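Long-range contacts in VC0179-like protein (PDB 4XJ6), which probably joins nucleoside triphosphates into a cyclic dinucleotide, as a bacterial nucleotidyltransferase homologous to cyclic GMP-AMP synthase: residues A[332-337]-A[350-355]; A[101-106]-A[135-140]; A[169-174]-A[182-187]. All coordinates share one frame; numbering follows the deposited sequence.

Contact 1 of 3, residues A[332-337]-A[350-355]; sequences EFNRGV and PAESNH
Phe333 and Asn334 turn the carbonyls of the last turn of helix 318-335 toward the segment 350-355, and both carbonyls are used as hydrogen-bond acceptors. The more regular bond runs from Glu352 N to Asn334 O, 2.8 Å long with 141° at the hydrogen. His355 NE2 lies 2.9 Å from Phe333 O and 2.6 Å from Pro350 O; its N-H points between the two oxygens, so both bonds are bent and weak, as in a bifurcated hydrogen bond. The ring nitrogen ND1 takes a hydrogen bond from Arg360, consistent with a neutral histidine protonated on NE2. Glu352 CA sits over the centre of the imidazole ring.

Flat polar groups form a second layer. The amide of Asn334 stacks on the carboxylate of Glu352 with their planes 19° apart, and OD1 of Asn334 comes within 3.4 Å of CD of Glu352. Glu352 gets there with its CG anti to the backbone N (chi1 -172°) and the rest of its chain extended. The two acceptor oxygens, Asn334 OD1 and Glu352 OE1, probably tolerate this closeness because Arg360 donates to Asn334 OD1 and makes a weak, long ion pair with Glu352.

Judged by CA atoms, the backbones come closest at Gly336, which leaves the helix with positive phi. Its CA is 3.5 Å from Pro350 O in a CA-H...O contact, and the methyl CB of Ala351 packs on Arg335 O.

In the C-terminal domain of this cyclic GMP-AMP synthase relative, carbonyls at a helix C-terminus thus meet donors of the following loop. Val363 of helix 357-377 touches both Asn334 and His355, while Phe333 points inward to Ala303 of helix 297-310 and meets the ring of Phe349 edge-to-face.

Contact 2 of 3, residues A[101-106]-A[135-140]; sequences IKFQPR and YMPMTV
Arg106 and Tyr135 form an antiparallel hydrogen-bonded pair: Arg106 N donates to Tyr135 O and Tyr135 N to Arg106 O, each over 2.7 Å and nearly straight. The pair lies where strand 106-110 joins strand 128-138 in the central sheet of the nucleotidyltransferase fold, the strand whose far end carries the magnesium ligands Asp129 and Asp131. Pro105 CA adds a CA-H...O contact to the same Tyr135 O at 3.2 Å.

A side-chain bond within 101-106 adds to this. The chain of Arg106 bends at chi2 (71°) and folds back along its own segment, so that NH1 donates to Gln104 O, 3.3 Å away, and the guanidinium lies near CG of Pro137.

Further out, the pairing gives way to apolar packing as the chain leaves helix 94-102. The rings of Phe103 and Pro137 meet at a slant, with Phe103 CG 3.8 Å from Pro137 CB, while CG of Lys102 covers one face of the phenyl ring. Tyr135 sends its ring away from 101-106, to stack on Tyr195 of the nucleotide pocket and to meet Trp108 edge-to-face. Met136 bends at chi2 (61°), which turns its thioether toward the backbone at 103-105, and its terminal CE ends 3.2 Å from Phe103 O.

Contact 3 of 3, residues A[169-174]-A[182-187]; sequences GWVFEE and KIYREK
Ile183 lies alongside Trp170 and covers one face of the indole. Its CG1 stands beside the backbone N (chi1 -46°) and the chain runs on extended, which carries CD1 to 3.8 Å from the centroid of the six-membered ring, 15° off the normal, in a CH-pi contact. The other branch, CG2, covers the pyrrole end, 3.6 Å from Trp170 NE1. Ile36 and Leu33 of helix 24-57 pack against Trp170 and Ile183 respectively.

The two residues form a non-hydrogen-bonded pair of the beta hairpin 170-174/179-183. Val171 and Lys182 are its next, hydrogen-bonded pair, joined by Val171 N to Lys182 O and Lys182 N to Val171 O. One more backbone bond, Tyr184 N to Gly169 O at 2.9 Å, follows where the second strand turns into a 3-10 segment.

The Val171 face differs. Here Tyr184 leans its ring obliquely across Val171, and CE2 of Tyr184 comes to 3.5 Å from CG2 of Val171. Lys182 bends at chi3 and chi4, bringing NZ into a salt bridge with Glu127. An extended Glu173 sends OE1 to within 3.6 Å of Lys182 CD, and one water, 2.9 Å from Lys182 NZ, bridges that nitrogen to Glu173 OE1.

Contacts 2 and 3 belong to the central sheet of the nucleotidyltransferase domain, about 15 Å apart at their nearest atoms. Contact 1 lies in the C-terminal domain, about 21 Å from each at nearest atoms, and joins a helix end to a loop. Contact 2 is partly buried, with two strand bonds followed by proline, methionine and phenylalanine packing. Contact 3 is a surface hairpin with an apolar face against helix 24-57 and a mixed face where valine-tyrosine packing adjoins charged and water-bridged groups. Contact 1, also at the surface, relies instead on an imidazole N-H bonded weakly to two carbonyls and on stacked polar groups. Strand 188-198 links the other two, pairing with 128-138 and 179-183.

Contact 1 of 3, residues A[332-337]-A[350-355]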
# COMPACT_ATOMS: atom_id res chain seq x y z
N GLU A 332 21.15 5.59 -7.36
CA GLU A 332 20.64 5.08 -6.09
C GLU A 332 20.23 3.63 -6.22
O GLU A 332 20.55 2.80 -5.37
CB GLU A 332 19.47 5.92 -5.60
CG GLU A 332 19.88 7.22 -4.96
CD GLU A 332 20.85 7.01 -3.82
OE1 GLU A 332 20.60 6.12 -2.98
OE2 GLU A 332 21.85 7.75 -3.76
N PHE A 333 19.49 3.33 -7.29
CA PHE A 333 19.03 1.98 -7.55
C PHE A 333 20.15 1.09 -8.06
O PHE A 333 20.07 -0.14 -7.97
CB PHE A 333 17.86 2.00 -8.54
CG PHE A 333 16.55 2.41 -7.93
CD1 PHE A 333 16.31 3.73 -7.60
CD2 PHE A 333 15.56 1.47 -7.67
CE1 PHE A 333 15.11 4.11 -7.03
CE2 PHE A 333 14.36 1.85 -7.10
CZ PHE A 333 14.14 3.17 -6.78
N ASN A 334 21.20 1.70 -8.60
CA ASN A 334 22.40 0.96 -8.98
C ASN A 334 23.22 0.59 -7.76
O ASN A 334 23.88 -0.46 -7.73
CB ASN A 334 23.26 1.78 -9.96
CG ASN A 334 22.79 1.64 -11.39
OD1 ASN A 334 22.29 0.59 -11.79
ND2 ASN A 334 22.97 2.69 -12.18
N ARG A 335 23.18 1.44 -6.75
CA ARG A 335 23.83 1.17 -5.47
C ARG A 335 23.06 0.12 -4.68
O ARG A 335 23.61 -0.55 -3.81
CB ARG A 335 23.96 2.44 -4.63
CG ARG A 335 25.03 3.41 -5.10
CD ARG A 335 25.08 4.62 -4.19
NE ARG A 335 26.20 5.50 -4.50
CZ ARG A 335 26.51 6.59 -3.81
NH1 ARG A 335 25.78 6.93 -2.75
NH2 ARG A 335 27.55 7.34 -4.16
N GLY A 336 21.77 -0.00 -4.99
CA GLY A 336 20.88 -0.85 -4.23
C GLY A 336 20.15 -0.01 -3.20
O GLY A 336 20.74 0.87 -2.57
N VAL A 337 18.86 -0.27 -3.04
CA VAL A 337 18.05 0.48 -2.08
C VAL A 337 17.66 -0.41 -0.91
O VAL A 337 16.81 -1.29 -1.04
CB VAL A 337 16.77 1.05 -2.74
CG1 VAL A 337 16.01 1.92 -1.74
CG2 VAL A 337 17.12 1.85 -3.99
N PRO A 350 17.96 -4.53 -5.38
CA PRO A 350 19.32 -5.07 -5.30
C PRO A 350 20.38 -4.13 -5.87
O PRO A 350 20.04 -3.22 -6.63
CB PRO A 350 19.24 -6.35 -6.15
CG PRO A 350 18.13 -6.08 -7.11
CD PRO A 350 17.12 -5.28 -6.34
N ALA A 351 21.64 -4.34 -5.49
CA ALA A 351 22.75 -3.62 -6.10
C ALA A 351 22.87 -4.04 -7.56
O ALA A 351 22.37 -5.09 -7.95
CB ALA A 351 24.05 -3.90 -5.34
N GLU A 352 23.54 -3.21 -8.35
CA GLU A 352 23.60 -3.39 -9.80
C GLU A 352 24.09 -4.78 -10.22
O GLU A 352 23.58 -5.36 -11.17
CB GLU A 352 24.50 -2.32 -10.43
CG GLU A 352 24.48 -2.30 -11.94
CD GLU A 352 25.20 -1.09 -12.52
OE1 GLU A 352 25.66 -0.24 -11.73
OE2 GLU A 352 25.29 -0.99 -13.76
N SER A 353 25.06 -5.31 -9.49
CA SER A 353 25.65 -6.61 -9.80
C SER A 353 24.65 -7.75 -9.60
O SER A 353 24.87 -8.87 -10.06
CB SER A 353 26.89 -6.84 -8.94
OG SER A 353 26.54 -6.89 -7.57
N ASN A 354 23.55 -7.45 -8.91
CA ASN A 354 22.51 -8.43 -8.65
C ASN A 354 21.23 -8.13 -9.42
O ASN A 354 20.22 -8.83 -9.28
CB ASN A 354 22.21 -8.50 -7.15
CG ASN A 354 23.39 -9.03 -6.34
OD1 ASN A 354 24.09 -9.93 -6.78
ND2 ASN A 354 23.60 -8.46 -5.16
N HIS A 355 21.27 -7.08 -10.25
CA HIS A 355 20.12 -6.70 -11.07
C HIS A 355 19.82 -7.76 -12.11
O HIS A 355 20.72 -8.19 -12.84
CB HIS A 355 20.37 -5.36 -11.77
CG HIS A 355 20.31 -4.17 -10.86
ND1 HIS A 355 20.56 -2.89 -11.30
CD2 HIS A 355 20.03 -4.07 -9.54
CE1 HIS A 355 20.43 -2.04 -10.29
NE2 HIS A 355 20.11 -2.73 -9.21

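Contact 2 of 3, residues A[101-106]-A[135-140]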
# COMPACT_ATOMS: atom_id res chain seq x y z
N ILE A 101 -11.96 -15.72 20.92
CA ILE A 101 -13.27 -15.37 21.46
C ILE A 101 -13.23 -14.04 22.23
O ILE A 101 -14.19 -13.27 22.20
CB ILE A 101 -13.79 -16.49 22.39
CG1 ILE A 101 -14.04 -17.77 21.58
CG2 ILE A 101 -15.07 -16.07 23.11
CD1 ILE A 101 -14.34 -18.96 22.45
N LYS A 102 -12.11 -13.77 22.89
CA LYS A 102 -12.00 -12.62 23.78
C LYS A 102 -11.81 -11.29 23.06
O LYS A 102 -12.38 -10.27 23.47
CB LYS A 102 -10.85 -12.84 24.77
CG LYS A 102 -10.62 -11.68 25.73
CD LYS A 102 -9.56 -12.01 26.76
CE LYS A 102 -9.23 -10.79 27.61
NZ LYS A 102 -10.43 -10.26 28.31
N PHE A 103 -11.01 -11.28 22.00
CA PHE A 103 -10.62 -10.02 21.37
C PHE A 103 -11.28 -9.79 20.01
O PHE A 103 -11.48 -10.73 19.24
CB PHE A 103 -9.10 -9.96 21.21
CG PHE A 103 -8.36 -10.08 22.51
CD1 PHE A 103 -8.20 -8.97 23.33
CD2 PHE A 103 -7.84 -11.29 22.92
CE1 PHE A 103 -7.52 -9.08 24.53
CE2 PHE A 103 -7.16 -11.40 24.12
CZ PHE A 103 -7.00 -10.30 24.93
N GLN A 104 -11.61 -8.53 19.73
CA GLN A 104 -12.10 -8.13 18.42
C GLN A 104 -10.93 -7.71 17.54
O GLN A 104 -9.90 -7.26 18.04
CB GLN A 104 -13.10 -6.97 18.55
CG GLN A 104 -14.50 -7.39 18.95
CD GLN A 104 -15.56 -6.49 18.34
OE1 GLN A 104 -16.04 -6.74 17.23
NE2 GLN A 104 -15.94 -5.44 19.06
N PRO A 105 -11.08 -7.86 16.21
CA PRO A 105 -10.05 -7.36 15.30
C PRO A 105 -9.95 -5.83 15.34
O PRO A 105 -10.97 -5.16 15.51
CB PRO A 105 -10.53 -7.84 13.93
CG PRO A 105 -12.00 -8.04 14.08
CD PRO A 105 -12.18 -8.53 15.49
N ARG A 106 -8.74 -5.30 15.20
CA ARG A 106 -8.56 -3.86 15.10
C ARG A 106 -8.17 -3.49 13.67
O ARG A 106 -7.68 -4.34 12.92
CB ARG A 106 -7.50 -3.37 16.08
CG ARG A 106 -8.06 -2.72 17.34
CD ARG A 106 -8.71 -3.75 18.27
NE ARG A 106 -9.18 -3.13 19.51
CZ ARG A 106 -9.66 -3.81 20.55
NH1 ARG A 106 -9.73 -5.14 20.51
NH2 ARG A 106 -10.06 -3.16 21.63
N TYR A 135 -5.88 -6.28 12.39
CA TYR A 135 -5.02 -6.74 13.47
C TYR A 135 -5.80 -7.57 14.49
O TYR A 135 -6.83 -7.13 15.00
CB TYR A 135 -4.37 -5.55 14.18
CG TYR A 135 -3.42 -4.74 13.32
CD1 TYR A 135 -3.90 -3.88 12.33
CD2 TYR A 135 -2.05 -4.80 13.52
CE1 TYR A 135 -3.04 -3.14 11.56
CE2 TYR A 135 -1.18 -4.06 12.75
CZ TYR A 135 -1.68 -3.23 11.77
OH TYR A 135 -0.82 -2.48 11.00
N MET A 136 -5.30 -8.76 14.79
CA MET A 136 -5.94 -9.61 15.78
C MET A 136 -5.08 -9.75 17.03
O MET A 136 -4.00 -10.34 16.98
CB MET A 136 -6.24 -11.00 15.21
CG MET A 136 -7.00 -11.91 16.16
SD MET A 136 -8.61 -11.24 16.62
CE MET A 136 -9.14 -12.44 17.84
N PRO A 137 -5.55 -9.18 18.15
CA PRO A 137 -4.88 -9.36 19.45
C PRO A 137 -4.92 -10.81 19.91
O PRO A 137 -5.98 -11.44 19.91
CB PRO A 137 -5.70 -8.46 20.39
CG PRO A 137 -6.41 -7.50 19.49
CD PRO A 137 -6.70 -8.27 18.24
N MET A 138 -3.77 -11.35 20.29
CA MET A 138 -3.68 -12.74 20.69
C MET A 138 -2.39 -13.00 21.44
O MET A 138 -1.51 -12.14 21.49
CB MET A 138 -3.75 -13.66 19.46
CG MET A 138 -2.50 -13.60 18.60
SD MET A 138 -2.60 -14.60 17.11
CE MET A 138 -3.89 -13.74 16.21
N THR A 139 -2.28 -14.18 22.03
CA THR A 139 -1.00 -14.62 22.58
C THR A 139 -0.01 -14.77 21.43
O THR A 139 -0.27 -15.48 20.46
CB THR A 139 -1.11 -15.95 23.34
OG1 THR A 139 -2.01 -15.80 24.45
CG2 THR A 139 0.25 -16.38 23.86
N VAL A 140 1.12 -14.08 21.53
CA VAL A 140 2.18 -14.21 20.54
C VAL A 140 3.45 -14.74 21.19
O VAL A 140 4.13 -14.04 21.93
CB VAL A 140 2.48 -12.88 19.83
CG1 VAL A 140 3.70 -13.00 18.93
CG2 VAL A 140 1.26 -12.41 19.04

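Contact 3 of 3, residues A[169-174]-A[182-187]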
# COMPACT_ATOMS: atom_id res chain seq x y z
N GLY A 169 -19.07 -4.68 -9.53
CA GLY A 169 -17.92 -3.79 -9.63
C GLY A 169 -16.90 -4.07 -8.55
O GLY A 169 -15.78 -3.55 -8.58
N TRP A 170 -17.30 -4.88 -7.57
CA TRP A 170 -16.41 -5.27 -6.48
C TRP A 170 -15.79 -6.63 -6.79
O TRP A 170 -16.49 -7.65 -6.83
CB TRP A 170 -17.17 -5.32 -5.15
CG TRP A 170 -17.65 -3.97 -4.68
CD1 TRP A 170 -18.40 -3.06 -5.37
CD2 TRP A 170 -17.42 -3.39 -3.39
NE1 TRP A 170 -18.64 -1.96 -4.61
CE2 TRP A 170 -18.05 -2.13 -3.38
CE3 TRP A 170 -16.74 -3.81 -2.24
CZ2 TRP A 170 -18.02 -1.28 -2.27
CZ3 TRP A 170 -16.71 -2.97 -1.14
CH2 TRP A 170 -17.35 -1.72 -1.17
N VAL A 171 -14.48 -6.65 -7.01
CA VAL A 171 -13.78 -7.88 -7.39
C VAL A 171 -12.64 -8.23 -6.44
O VAL A 171 -11.77 -7.40 -6.17
CB VAL A 171 -13.22 -7.78 -8.83
CG1 VAL A 171 -12.34 -8.97 -9.14
CG2 VAL A 171 -14.36 -7.66 -9.83
N PHE A 172 -12.66 -9.46 -5.94
CA PHE A 172 -11.62 -9.93 -5.02
C PHE A 172 -10.36 -10.37 -5.77
O PHE A 172 -10.44 -11.01 -6.82
CB PHE A 172 -12.16 -11.09 -4.18
CG PHE A 172 -11.11 -11.76 -3.33
CD1 PHE A 172 -10.62 -11.14 -2.19
CD2 PHE A 172 -10.61 -13.00 -3.68
CE1 PHE A 172 -9.66 -11.75 -1.42
CE2 PHE A 172 -9.64 -13.62 -2.91
CZ PHE A 172 -9.17 -12.99 -1.77
N GLU A 173 -9.20 -10.00 -5.23
CA GLU A 173 -7.92 -10.43 -5.78
C GLU A 173 -6.97 -10.82 -4.66
O GLU A 173 -6.82 -10.10 -3.68
CB GLU A 173 -7.30 -9.32 -6.64
CG GLU A 173 -5.98 -9.72 -7.29
CD GLU A 173 -5.28 -8.56 -7.98
OE1 GLU A 173 -5.80 -7.43 -7.93
OE2 GLU A 173 -4.21 -8.79 -8.58
N GLU A 174 -6.32 -11.98 -4.81
CA GLU A 174 -5.36 -12.43 -3.80
C GLU A 174 -3.95 -11.99 -4.17
O GLU A 174 -3.46 -12.29 -5.25
CB GLU A 174 -5.41 -13.95 -3.64
CG GLU A 174 -4.48 -14.46 -2.54
CD GLU A 174 -4.76 -15.90 -2.18
OE1 GLU A 174 -5.23 -16.66 -3.05
OE2 GLU A 174 -4.51 -16.28 -1.01
N LYS A 182 -11.25 -4.89 -5.22
CA LYS A 182 -11.20 -3.83 -6.22
C LYS A 182 -12.59 -3.26 -6.45
O LYS A 182 -13.53 -4.00 -6.75
CB LYS A 182 -10.62 -4.36 -7.54
CG LYS A 182 -9.21 -4.91 -7.42
CD LYS A 182 -8.81 -5.65 -8.68
CE LYS A 182 -8.72 -4.72 -9.87
NZ LYS A 182 -7.61 -3.74 -9.73
N ILE A 183 -12.72 -1.95 -6.31
CA ILE A 183 -13.99 -1.28 -6.51
C ILE A 183 -13.94 -0.44 -7.78
O ILE A 183 -13.53 0.72 -7.75
CB ILE A 183 -14.36 -0.41 -5.31
CG1 ILE A 183 -14.12 -1.17 -4.01
CG2 ILE A 183 -15.81 0.05 -5.41
CD1 ILE A 183 -14.31 -0.34 -2.76
N TYR A 184 -14.36 -1.03 -8.90
CA TYR A 184 -14.22 -0.44 -10.23
C TYR A 184 -14.88 0.94 -10.36
O TYR A 184 -14.26 1.87 -10.87
CB TYR A 184 -14.82 -1.37 -11.29
CG TYR A 184 -14.06 -2.66 -11.47
CD1 TYR A 184 -12.71 -2.75 -11.15
CD2 TYR A 184 -14.69 -3.80 -11.96
CE1 TYR A 184 -12.01 -3.93 -11.31
CE2 TYR A 184 -14.00 -4.98 -12.13
CZ TYR A 184 -12.66 -5.04 -11.80
OH TYR A 184 -11.97 -6.22 -11.97
N ARG A 185 -16.12 1.05 -9.90
CA ARG A 185 -16.88 2.29 -10.04
C ARG A 185 -16.21 3.46 -9.31
O ARG A 185 -16.44 4.62 -9.65
CB ARG A 185 -18.31 2.09 -9.52
CG ARG A 185 -19.11 1.07 -10.30
CD ARG A 185 -20.42 0.71 -9.61
NE ARG A 185 -21.08 -0.42 -10.26
CZ ARG A 185 -22.36 -0.42 -10.65
NH1 ARG A 185 -23.12 0.64 -10.44
NH2 ARG A 185 -22.87 -1.49 -11.24
N GLU A 186 -15.39 3.15 -8.32
CA GLU A 186 -14.74 4.19 -7.53
C GLU A 186 -13.25 4.31 -7.84
O GLU A 186 -12.54 5.10 -7.21
CB GLU A 186 -14.95 3.93 -6.04
CG GLU A 186 -16.42 3.77 -5.63
CD GLU A 186 -17.20 5.07 -5.69
OE1 GLU A 186 -16.58 6.14 -5.86
OE2 GLU A 186 -18.44 5.02 -5.56
N LYS A 187 -12.79 3.53 -8.82
CA LYS A 187 -11.37 3.48 -9.18
C LYS A 187 -10.50 3.33 -7.94
O LYS A 187 -9.49 4.01 -7.78
CB LYS A 187 -10.97 4.72 -9.97
CG LYS A 187 -11.53 4.75 -11.38
CD LYS A 187 -11.12 6.02 -12.11
CE LYS A 187 -11.82 6.13 -13.45
NZ LYS A 187 -11.62 7.46 -14.09
O HOH W 1 -5.18 -5.23 -9.06